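Local coordinates for uncharacterized protein (Methanothermobacter thermautotrophicus, PDB 1L1S) that is of unknown function but belongs to the DsrE/DsrF-like family, some of whose characterised members take part in sulfur metabolism, at residues D13-S16 with R17-L21; S23-R26 with N27-D31; G98-V101 with R102-E106; S79-D82 with G83-L87. All blocks are in the same frame, centred on the assembly; numbering follows the deposited sequence.

Contact 1 of 4, residues D13-S16 with R17-L21; sequences DDES and RVLLL
Asp14 is the N-cap of helix 15-31, its OD1 accepting the backbone N-H of Arg17 at 3.0 Å from N, with an N-H...O angle of 155°. The amide meets OD1 from above the carboxylate plane. CG lies between the backbone N and the carbonyl carbon (chi1 68°), bringing the carboxylate back over the first turn, with OD2 3.4 Å from Arg17 CB. With an alanine here, the Arg17 amide would probably be left without its side-chain acceptor and the first turn without its cap. This helix is the crossover of a beta-alpha-beta unit between the parallel strands 4-10 and 35-41. Its regular backbone bonds begin from Val18 N to Asp14 O at 3.1 Å and from Leu19 N to Glu15 O at 2.9 Å. Val18 CG2 lies 3.2 Å from Asp14 O, and the Val18 side chain also touches Val48 and Tyr55. Glu15 and Leu19 run side by side in the same direction, Glu15 CG being 3.8 Å from Leu19 CD1. The Arg17 chain bends at chi2 and chi3, leaves Arg17 NH1 4.8 Å from Asp14 OD2, too far for a salt bridge, and reaches weak, long ion pairs with Asp11 and Glu12 of the second subunit.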
loop_
_atom_site.group_PDB
_atom_site.type_symbol
_atom_site.label_atom_id
_atom_site.label_comp_id
_atom_site.label_asym_id
_atom_site.label_seq_id
_atom_site.Cartn_x
_atom_site.Cartn_y
_atom_site.Cartn_z
ATOM N N ASP A 13 8.815 8.831 -7.865
ATOM C CA ASP A 13 10.107 8.556 -8.482
ATOM C C ASP A 13 11.289 8.989 -7.621
ATOM O O ASP A 13 12.419 9.062 -8.101
ATOM C CB ASP A 13 10.190 9.194 -9.876
ATOM C CG ASP A 13 10.176 10.713 -9.837
ATOM O OD1 ASP A 13 9.623 11.293 -8.882
ATOM O OD2 ASP A 13 10.704 11.334 -10.786
ATOM N N ASP A 14 11.030 9.273 -6.346
ATOM C CA ASP A 14 12.111 9.656 -5.445
ATOM C C ASP A 14 13.045 8.446 -5.320
ATOM O O ASP A 14 12.598 7.290 -5.269
ATOM C CB ASP A 14 11.559 10.099 -4.079
ATOM C CG ASP A 14 10.937 8.964 -3.293
ATOM O OD1 ASP A 14 11.674 8.280 -2.550
ATOM O OD2 ASP A 14 9.706 8.754 -3.420
ATOM N N GLU A 15 14.344 8.724 -5.308
ATOM C CA GLU A 15 15.360 7.686 -5.248
ATOM C C GLU A 15 15.131 6.543 -4.248
ATOM O O GLU A 15 15.011 5.384 -4.641
ATOM C CB GLU A 15 16.734 8.345 -5.027
ATOM C CG GLU A 15 17.860 7.370 -4.732
ATOM C CD GLU A 15 19.214 7.816 -5.287
ATOM O OE1 GLU A 15 20.239 7.303 -4.802
ATOM O OE2 GLU A 15 19.259 8.662 -6.211
ATOM N N SER A 16 15.062 6.849 -2.960
ATOM C CA SER A 16 14.869 5.791 -1.965
ATOM C C SER A 16 13.696 4.849 -2.266
ATOM O O SER A 16 13.814 3.646 -2.104
ATOM C CB SER A 16 14.724 6.407 -0.574
ATOM O OG SER A 16 13.908 7.564 -0.626
ATOM N N ARG A 17 12.570 5.379 -2.723
ATOM C CA ARG A 17 11.430 4.518 -3.032
ATOM C C ARG A 17 11.727 3.611 -4.233
ATOM O O ARG A 17 11.395 2.429 -4.240
ATOM C CB ARG A 17 10.196 5.373 -3.329
ATOM C CG ARG A 17 8.900 4.586 -3.455
ATOM C CD ARG A 17 7.948 4.885 -2.305
ATOM N NE ARG A 17 8.333 4.234 -1.051
ATOM C CZ ARG A 17 8.318 4.836 0.137
ATOM N NH1 ARG A 17 7.946 6.109 0.238
ATOM N NH2 ARG A 17 8.663 4.159 1.232
ATOM N N VAL A 18 12.362 4.175 -5.253
ATOM C CA VAL A 18 12.684 3.411 -6.446
ATOM C C VAL A 18 13.669 2.292 -6.117
ATOM O O VAL A 18 13.479 1.155 -6.513
ATOM C CB VAL A 18 13.257 4.339 -7.557
ATOM C CG1 VAL A 18 13.607 3.527 -8.794
ATOM C CG2 VAL A 18 12.241 5.415 -7.895
ATOM N N LEU A 19 14.720 2.609 -5.382
ATOM C CA LEU A 19 15.695 1.585 -5.026
ATOM C C LEU A 19 15.061 0.526 -4.124
ATOM O O LEU A 19 15.452 -0.646 -4.154
ATOM C CB LEU A 19 16.911 2.229 -4.347
ATOM C CG LEU A 19 17.753 3.132 -5.277
ATOM C CD1 LEU A 19 18.920 3.780 -4.501
ATOM C CD2 LEU A 19 18.293 2.293 -6.445
ATOM N N LEU A 20 14.079 0.929 -3.321
ATOM C CA LEU A 20 13.419 -0.041 -2.454
ATOM C C LEU A 20 12.628 -1.044 -3.312
ATOM O O LEU A 20 12.673 -2.249 -3.069
ATOM C CB LEU A 20 12.495 0.663 -1.455
ATOM C CG LEU A 20 11.994 -0.263 -0.342
ATOM C CD1 LEU A 20 13.192 -0.947 0.303
ATOM C CD2 LEU A 20 11.206 0.530 0.701
ATOM N N LEU A 21 11.907 -0.547 -4.315
ATOM C CA LEU A 21 11.148 -1.418 -5.215
ATOM C C LEU A 21 12.097 -2.404 -5.898
ATOM O O LEU A 21 11.857 -3.613 -5.916
ATOM C CB LEU A 21 10.450 -0.589 -6.290
ATOM C CG LEU A 21 9.960 -1.309 -7.562
ATOM C CD1 LEU A 21 8.722 -2.104 -7.252
ATOM C CD2 LEU A 21 9.640 -0.287 -8.655
#

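Contact 2 of 4, residues S23-R26 with N27-D31; sequences SNVR and NLMAD
Ser23 O takes the backbone N-H of Asn27 at 2.9 Å from N, one of the i to i+4 bonds in the last turns of helix 15-31, the crossover helix of a beta-alpha-beta unit. The polar side of these turns is joined by a water that lies 2.7 Å from Ser23 OG, donates to Asn24 OD1 and reaches Asn27 OD1 by a weak bond. Asn24 follows, its carbonyl oxygen accepting from Leu28 N while Leu28 CB packs 3.2 Å from that same Asn24 O. The Asn24 side chain lies against Val97 of the second subunit, and Leu28 packs on Gly98 of that subunit. Val25 faces the sheet instead, touching Phe8, Ile37 and Val39, and its CG1 meets the selenomethionine methyl, Met29 CE, at 4.1 Å. Arg26 runs extended from CG to NE to a salt bridge with Asp58; its CB and CG are the part that meets 27-31. Met29 crosses Arg26 obliquely. Its CG stands anti to the carbonyl carbon (chi1 -66°), and the bend at chi3 (-62°) turns the methyl back along the helix, bringing Met29 CE to 3.9 Å from Arg26 CG and 3.5 Å from Arg26 CA.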
loop_
_atom_site.group_PDB
_atom_site.type_symbol
_atom_site.label_atom_id
_atom_site.label_comp_id
_atom_site.label_asym_id
_atom_site.label_seq_id
_atom_site.Cartn_x
_atom_site.Cartn_y
_atom_site.Cartn_z
ATOM N N SER A 23 15.070 -3.372 -5.039
ATOM C CA SER A 23 15.577 -4.291 -4.041
ATOM C C SER A 23 14.532 -5.335 -3.698
ATOM O O SER A 23 14.847 -6.519 -3.595
ATOM C CB SER A 23 15.975 -3.534 -2.773
ATOM O OG SER A 23 16.056 -4.431 -1.674
ATOM N N ASN A 24 13.289 -4.900 -3.516
ATOM C CA ASN A 24 12.211 -5.835 -3.193
ATOM C C ASN A 24 11.989 -6.851 -4.324
ATOM O O ASN A 24 11.734 -8.028 -4.067
ATOM C CB ASN A 24 10.911 -5.078 -2.912
ATOM C CG ASN A 24 10.976 -4.277 -1.626
ATOM O OD1 ASN A 24 11.805 -4.545 -0.765
ATOM N ND2 ASN A 24 10.095 -3.300 -1.486
ATOM N N VAL A 25 12.079 -6.404 -5.574
ATOM C CA VAL A 25 11.898 -7.319 -6.713
ATOM C C VAL A 25 12.987 -8.401 -6.735
ATOM O O VAL A 25 12.696 -9.577 -6.924
ATOM C CB VAL A 25 11.931 -6.557 -8.058
ATOM C CG1 VAL A 25 12.080 -7.533 -9.226
ATOM C CG2 VAL A 25 10.640 -5.739 -8.205
ATOM N N ARG A 26 14.234 -8.001 -6.531
ATOM C CA ARG A 26 15.335 -8.956 -6.520
ATOM C C ARG A 26 15.240 -9.900 -5.323
ATOM O O ARG A 26 15.434 -11.101 -5.462
ATOM C CB ARG A 26 16.670 -8.215 -6.501
ATOM C CG ARG A 26 17.005 -7.569 -7.825
ATOM C CD ARG A 26 18.325 -6.814 -7.784
ATOM N NE ARG A 26 18.667 -6.319 -9.115
ATOM C CZ ARG A 26 19.133 -5.100 -9.372
ATOM N NH1 ARG A 26 19.324 -4.231 -8.389
ATOM N NH2 ARG A 26 19.380 -4.741 -10.623
ATOM N N ASN A 27 14.934 -9.342 -4.155
ATOM C CA ASN A 27 14.800 -10.118 -2.921
ATOM C C ASN A 27 13.760 -11.214 -3.130
ATOM O O ASN A 27 13.973 -12.387 -2.789
ATOM C CB ASN A 27 14.365 -9.184 -1.781
ATOM C CG ASN A 27 14.244 -9.891 -0.426
ATOM O OD1 ASN A 27 14.514 -9.294 0.622
ATOM N ND2 ASN A 27 13.818 -11.145 -0.438
ATOM N N LEU A 28 12.636 -10.814 -3.708
ATOM C CA LEU A 28 11.540 -11.714 -3.965
ATOM C C LEU A 28 11.945 -12.866 -4.886
ATOM O O LEU A 28 11.613 -14.015 -4.620
ATOM C CB LEU A 28 10.375 -10.926 -4.557
ATOM C CG LEU A 28 9.023 -11.618 -4.595
ATOM C CD1 LEU A 28 8.636 -12.078 -3.192
ATOM C CD2 LEU A 28 7.986 -10.657 -5.146
HETATM N N MSE A 29 12.665 -12.565 -5.960
HETATM C CA MSE A 29 13.087 -13.620 -6.882
HETATM C C MSE A 29 14.032 -14.645 -6.247
HETATM O O MSE A 29 14.109 -15.791 -6.691
HETATM C CB MSE A 29 13.753 -13.012 -8.115
HETATM C CG MSE A 29 12.807 -12.206 -8.965
HETATM SE SE MSE A 29 13.693 -11.481 -10.539
HETATM C CE MSE A 29 15.023 -10.357 -9.704
ATOM N N ALA A 30 14.741 -14.227 -5.205
ATOM C CA ALA A 30 15.677 -15.101 -4.513
ATOM C C ALA A 30 15.049 -15.883 -3.353
ATOM O O ALA A 30 15.521 -16.970 -3.024
ATOM C CB ALA A 30 16.855 -14.288 -4.007
ATOM N N ASP A 31 13.988 -15.343 -2.744
ATOM C CA ASP A 31 13.333 -16.004 -1.609
ATOM C C ASP A 31 12.202 -16.951 -1.999
ATOM O O ASP A 31 11.816 -17.819 -1.217
ATOM C CB ASP A 31 12.793 -14.964 -0.616
ATOM C CG ASP A 31 12.364 -15.589 0.712
ATOM O OD1 ASP A 31 13.254 -16.024 1.482
ATOM O OD2 ASP A 31 11.140 -15.655 0.983
HETATM O O HOH W 1 14.417 -5.927 -0.192
#

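Contact 3 of 4, residues G98-V101 with R102-E106; sequences GHIV and RRQTE
The His99 ring and the Arg103 guanidinium, on helix 96-105, meet with their planes 65° apart. This helix connects strands 91-93 and 109-111 of the parallel alpha/beta sheet and packs on it through Ile100, against Val40 and Tyr110. His99 CE1 lies over one face of the guanidinium, whereas Arg103 NH1 comes to the edge of the ring, near its plane, 3.3 Å from CE1. At the guanidinium edge, Glu106 closes an i to i+3 salt bridge in which one oxygen takes both donors: Glu106 OE1 receives Arg103 NH2 (3.0 Å) on its syn lone pair, while Arg103 NE, 3.2 Å from OE1, approaches on the same syn side but 33° out of the carboxylate plane. Glu38 binds both His99 NE2 and Arg103 NH1 through its carboxylate. The bends at chi2 and chi3 of Arg103 carry its CD to 3.4 Å from His99 NE2. Arg102 reaches Asp31 of the third subunit in a salt bridge, and Gln104, beside Ile100, bonds through NE2 to the Tyr110 carbonyl of that subunit. Val101 O is gripped twice by Thr105, by OG1 at 2.6 Å and N at 2.9 Å, the donors arriving from opposite faces of the carbonyl plane.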
loop_
_atom_site.group_PDB
_atom_site.type_symbol
_atom_site.label_atom_id
_atom_site.label_comp_id
_atom_site.label_asym_id
_atom_site.label_seq_id
_atom_site.Cartn_x
_atom_site.Cartn_y
_atom_site.Cartn_z
ATOM N N GLY A 98 -6.281 0.156 -13.039
ATOM C CA GLY A 98 -7.151 -0.872 -13.581
ATOM C C GLY A 98 -6.409 -2.199 -13.700
ATOM O O GLY A 98 -6.924 -3.238 -13.308
ATOM N N HIS A 99 -5.194 -2.168 -14.237
ATOM C CA HIS A 99 -4.416 -3.391 -14.386
ATOM C C HIS A 99 -4.191 -4.019 -13.005
ATOM O O HIS A 99 -4.321 -5.230 -12.845
ATOM C CB HIS A 99 -3.068 -3.115 -15.059
ATOM C CG HIS A 99 -2.297 -4.361 -15.375
ATOM N ND1 HIS A 99 -2.742 -5.299 -16.285
ATOM C CD2 HIS A 99 -1.140 -4.851 -14.867
ATOM C CE1 HIS A 99 -1.893 -6.312 -16.322
ATOM N NE2 HIS A 99 -0.912 -6.065 -15.472
ATOM N N ILE A 100 -3.864 -3.192 -12.014
ATOM C CA ILE A 100 -3.648 -3.683 -10.655
ATOM C C ILE A 100 -4.922 -4.342 -10.111
ATOM O O ILE A 100 -4.867 -5.424 -9.524
ATOM C CB ILE A 100 -3.222 -2.541 -9.707
ATOM C CG1 ILE A 100 -1.836 -2.018 -10.102
ATOM C CG2 ILE A 100 -3.174 -3.038 -8.264
ATOM C CD1 ILE A 100 -1.367 -0.803 -9.256
ATOM N N VAL A 101 -6.071 -3.712 -10.333
ATOM C CA VAL A 101 -7.321 -4.276 -9.853
ATOM C C VAL A 101 -7.639 -5.586 -10.563
ATOM O O VAL A 101 -8.081 -6.550 -9.934
ATOM C CB VAL A 101 -8.502 -3.278 -10.015
ATOM C CG1 VAL A 101 -9.836 -3.989 -9.770
ATOM C CG2 VAL A 101 -8.343 -2.126 -9.015
ATOM N N ARG A 102 -7.403 -5.636 -11.868
ATOM C CA ARG A 102 -7.662 -6.869 -12.613
ATOM C C ARG A 102 -6.761 -7.982 -12.075
ATOM O O ARG A 102 -7.197 -9.098 -11.844
ATOM C CB ARG A 102 -7.368 -6.678 -14.104
ATOM C CG ARG A 102 -8.304 -5.711 -14.816
ATOM C CD ARG A 102 -8.193 -5.876 -16.324
ATOM N NE ARG A 102 -9.198 -5.076 -17.020
ATOM C CZ ARG A 102 -9.060 -3.789 -17.323
ATOM N NH1 ARG A 102 -7.949 -3.142 -17.001
ATOM N NH2 ARG A 102 -10.041 -3.147 -17.940
ATOM N N ARG A 103 -5.490 -7.652 -11.888
ATOM C CA ARG A 103 -4.524 -8.618 -11.399
ATOM C C ARG A 103 -4.927 -9.154 -10.022
ATOM O O ARG A 103 -4.969 -10.362 -9.806
ATOM C CB ARG A 103 -3.147 -7.966 -11.345
ATOM C CG ARG A 103 -2.038 -8.826 -11.871
ATOM C CD ARG A 103 -1.723 -8.642 -13.366
ATOM N NE ARG A 103 -2.509 -9.495 -14.239
ATOM C CZ ARG A 103 -2.143 -9.870 -15.468
ATOM N NH1 ARG A 103 -0.990 -9.487 -15.995
ATOM N NH2 ARG A 103 -2.955 -10.617 -16.192
ATOM N N GLN A 104 -5.229 -8.249 -9.095
ATOM C CA GLN A 104 -5.639 -8.651 -7.754
ATOM C C GLN A 104 -6.875 -9.532 -7.855
ATOM O O GLN A 104 -7.001 -10.539 -7.157
ATOM C CB GLN A 104 -5.945 -7.425 -6.893
ATOM C CG GLN A 104 -4.728 -6.802 -6.244
ATOM C CD GLN A 104 -5.079 -5.700 -5.252
ATOM O OE1 GLN A 104 -5.905 -5.891 -4.373
ATOM N NE2 GLN A 104 -4.430 -4.547 -5.386
ATOM N N THR A 105 -7.776 -9.162 -8.752
ATOM C CA THR A 105 -9.004 -9.921 -8.951
ATOM C C THR A 105 -8.709 -11.322 -9.492
ATOM O O THR A 105 -9.461 -12.264 -9.236
ATOM C CB THR A 105 -9.933 -9.171 -9.903
ATOM O OG1 THR A 105 -10.234 -7.879 -9.340
ATOM C CG2 THR A 105 -11.232 -9.955 -10.119
ATOM N N GLU A 106 -7.603 -11.456 -10.222
ATOM C CA GLU A 106 -7.203 -12.742 -10.782
ATOM C C GLU A 106 -6.391 -13.578 -9.782
ATOM O O GLU A 106 -5.850 -14.622 -10.135
ATOM C CB GLU A 106 -6.367 -12.528 -12.054
ATOM C CG GLU A 106 -7.143 -12.024 -13.250
ATOM C CD GLU A 106 -6.260 -11.266 -14.252
ATOM O OE1 GLU A 106 -5.017 -11.447 -14.231
ATOM O OE2 GLU A 106 -6.819 -10.495 -15.062
#

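Contact 4 of 4, residues S79-D82 with G83-L87; sequences SGMD and GDDLL
Asp82 and Asp85 lock a tight surface turn in the loop between helix 73-78 and strand 91-93, each giving the other a backbone N-H. Asp85 N donates to Asp82 O at 3.0 Å from it, closing a beta turn through Gly83 and Asp84, whose backbone angles are near those of type I. In return, Asp82 N donates to Asp85 OD2 at 2.8 Å, reaching that oxygen on the anti side and 24° out of the carboxylate plane. The Asp85 side chain points back at Asp82 because CG stands anti to the carbonyl carbon (chi1 -56°). Asp82 turns its own carboxylate over the turn, where OD2 accepts weakly from Asp84 N at 2.8 Å, as in an Asx turn, and weakly again from Asp85 N. The two acids come close, Asp82 OD2 lying 3.3 Å from Asp85 OD2. This probably unfavourable approach is likely to be eased by the amides and by a water that donates to Asp82 OD2 and to Asp85 OD1. Selenomethionine Met81 crosses Asp85 obliquely, with CG 3.6 Å from OD2. With an alanine in place of Asp85, the Asp82 amide would probably be left without its side-chain acceptor and the bridging water without one of its two anchors. Outside the turn, Met81 packs on Val46, Asn47 and Arg50, and the loop is tied by backbone bonds from Asp85 to Arg51 and from Leu87 to Leu49. Leu87 then rests on helix 56-64 against Ser56, Val59 and Ser60.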
loop_
_atom_site.group_PDB
_atom_site.type_symbol
_atom_site.label_atom_id
_atom_site.label_comp_id
_atom_site.label_asym_id
_atom_site.label_seq_id
_atom_site.Cartn_x
_atom_site.Cartn_y
_atom_site.Cartn_z
ATOM N N SER A 79 1.213 13.093 -19.015
ATOM C CA SER A 79 2.593 13.540 -18.814
ATOM C C SER A 79 3.327 13.862 -20.112
ATOM O O SER A 79 4.555 13.914 -20.128
ATOM C CB SER A 79 3.387 12.473 -18.064
ATOM O OG SER A 79 2.776 12.161 -16.827
ATOM N N GLY A 80 2.597 14.092 -21.198
ATOM C CA GLY A 80 3.276 14.380 -22.454
ATOM C C GLY A 80 4.322 13.301 -22.754
ATOM O O GLY A 80 5.518 13.580 -22.914
HETATM N N MSE A 81 3.866 12.055 -22.802
HETATM C CA MSE A 81 4.732 10.930 -23.092
HETATM C C MSE A 81 3.974 9.966 -23.985
HETATM O O MSE A 81 2.739 9.960 -23.998
HETATM C CB MSE A 81 5.122 10.199 -21.801
HETATM C CG MSE A 81 6.492 10.541 -21.259
HETATM SE SE MSE A 81 6.836 9.616 -19.564
HETATM C CE MSE A 81 6.209 11.036 -18.400
ATOM N N ASP A 82 4.712 9.169 -24.747
ATOM C CA ASP A 82 4.097 8.152 -25.585
ATOM C C ASP A 82 5.038 6.959 -25.485
ATOM O O ASP A 82 6.082 7.071 -24.859
ATOM C CB ASP A 82 3.926 8.649 -27.032
ATOM C CG ASP A 82 5.162 8.445 -27.889
ATOM O OD1 ASP A 82 4.997 8.336 -29.121
ATOM O OD2 ASP A 82 6.285 8.403 -27.353
ATOM N N GLY A 83 4.678 5.828 -26.079
ATOM C CA GLY A 83 5.516 4.639 -26.002
ATOM C C GLY A 83 6.949 4.760 -26.501
ATOM O O GLY A 83 7.810 3.947 -26.136
ATOM N N ASP A 84 7.201 5.760 -27.345
ATOM C CA ASP A 84 8.529 5.997 -27.902
ATOM C C ASP A 84 9.488 6.512 -26.836
ATOM O O ASP A 84 10.702 6.403 -26.986
ATOM C CB ASP A 84 8.443 7.008 -29.055
ATOM C CG ASP A 84 8.188 6.346 -30.405
ATOM O OD1 ASP A 84 7.492 5.313 -30.455
ATOM O OD2 ASP A 84 8.679 6.866 -31.425
ATOM N N ASP A 85 8.936 7.069 -25.762
ATOM C CA ASP A 85 9.752 7.604 -24.674
ATOM C C ASP A 85 10.175 6.523 -23.669
ATOM O O ASP A 85 11.081 6.738 -22.865
ATOM C CB ASP A 85 8.985 8.697 -23.913
ATOM C CG ASP A 85 8.512 9.830 -24.815
ATOM O OD1 ASP A 85 9.340 10.405 -25.558
ATOM O OD2 ASP A 85 7.306 10.149 -24.771
ATOM N N LEU A 86 9.523 5.363 -23.725
ATOM C CA LEU A 86 9.808 4.275 -22.795
ATOM C C LEU A 86 10.945 3.367 -23.209
ATOM O O LEU A 86 11.176 3.133 -24.397
ATOM C CB LEU A 86 8.554 3.421 -22.588
ATOM C CG LEU A 86 7.315 4.206 -22.173
ATOM C CD1 LEU A 86 6.097 3.352 -22.394
ATOM C CD2 LEU A 86 7.431 4.654 -20.719
ATOM N N LEU A 87 11.651 2.854 -22.207
ATOM C CA LEU A 87 12.759 1.935 -22.427
ATOM C C LEU A 87 12.207 0.682 -23.116
ATOM O O LEU A 87 11.044 0.329 -22.933
ATOM C CB LEU A 87 13.381 1.563 -21.079
ATOM C CG LEU A 87 14.688 0.767 -21.099
ATOM C CD1 LEU A 87 15.839 1.683 -21.490
ATOM C CD2 LEU A 87 14.936 0.158 -19.720
HETATM O O HOH W 2 7.747 10.304 -27.998
#

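Overall arrangement
All four contacts are local, each closing within nine residues, so along the chain they stand in series and none nests in or crosses another. Contact 1 opens helix 15-31 and contact 2 ends it, their centres 15 Å apart; both lie on the crossover between strands 4-10 and 35-41 and touch the second subunit. The chain then passes through strands 35-41 and 68-72 before contact 4 shapes the loop leading to strand 91-93, on the opposite side of the chain's centre from contact 2. Contact 3 follows on helix 96-105, across the centre from contact 1. The same Asp31-Arg102 salt bridge recurs between successive subunits and so links the three chains.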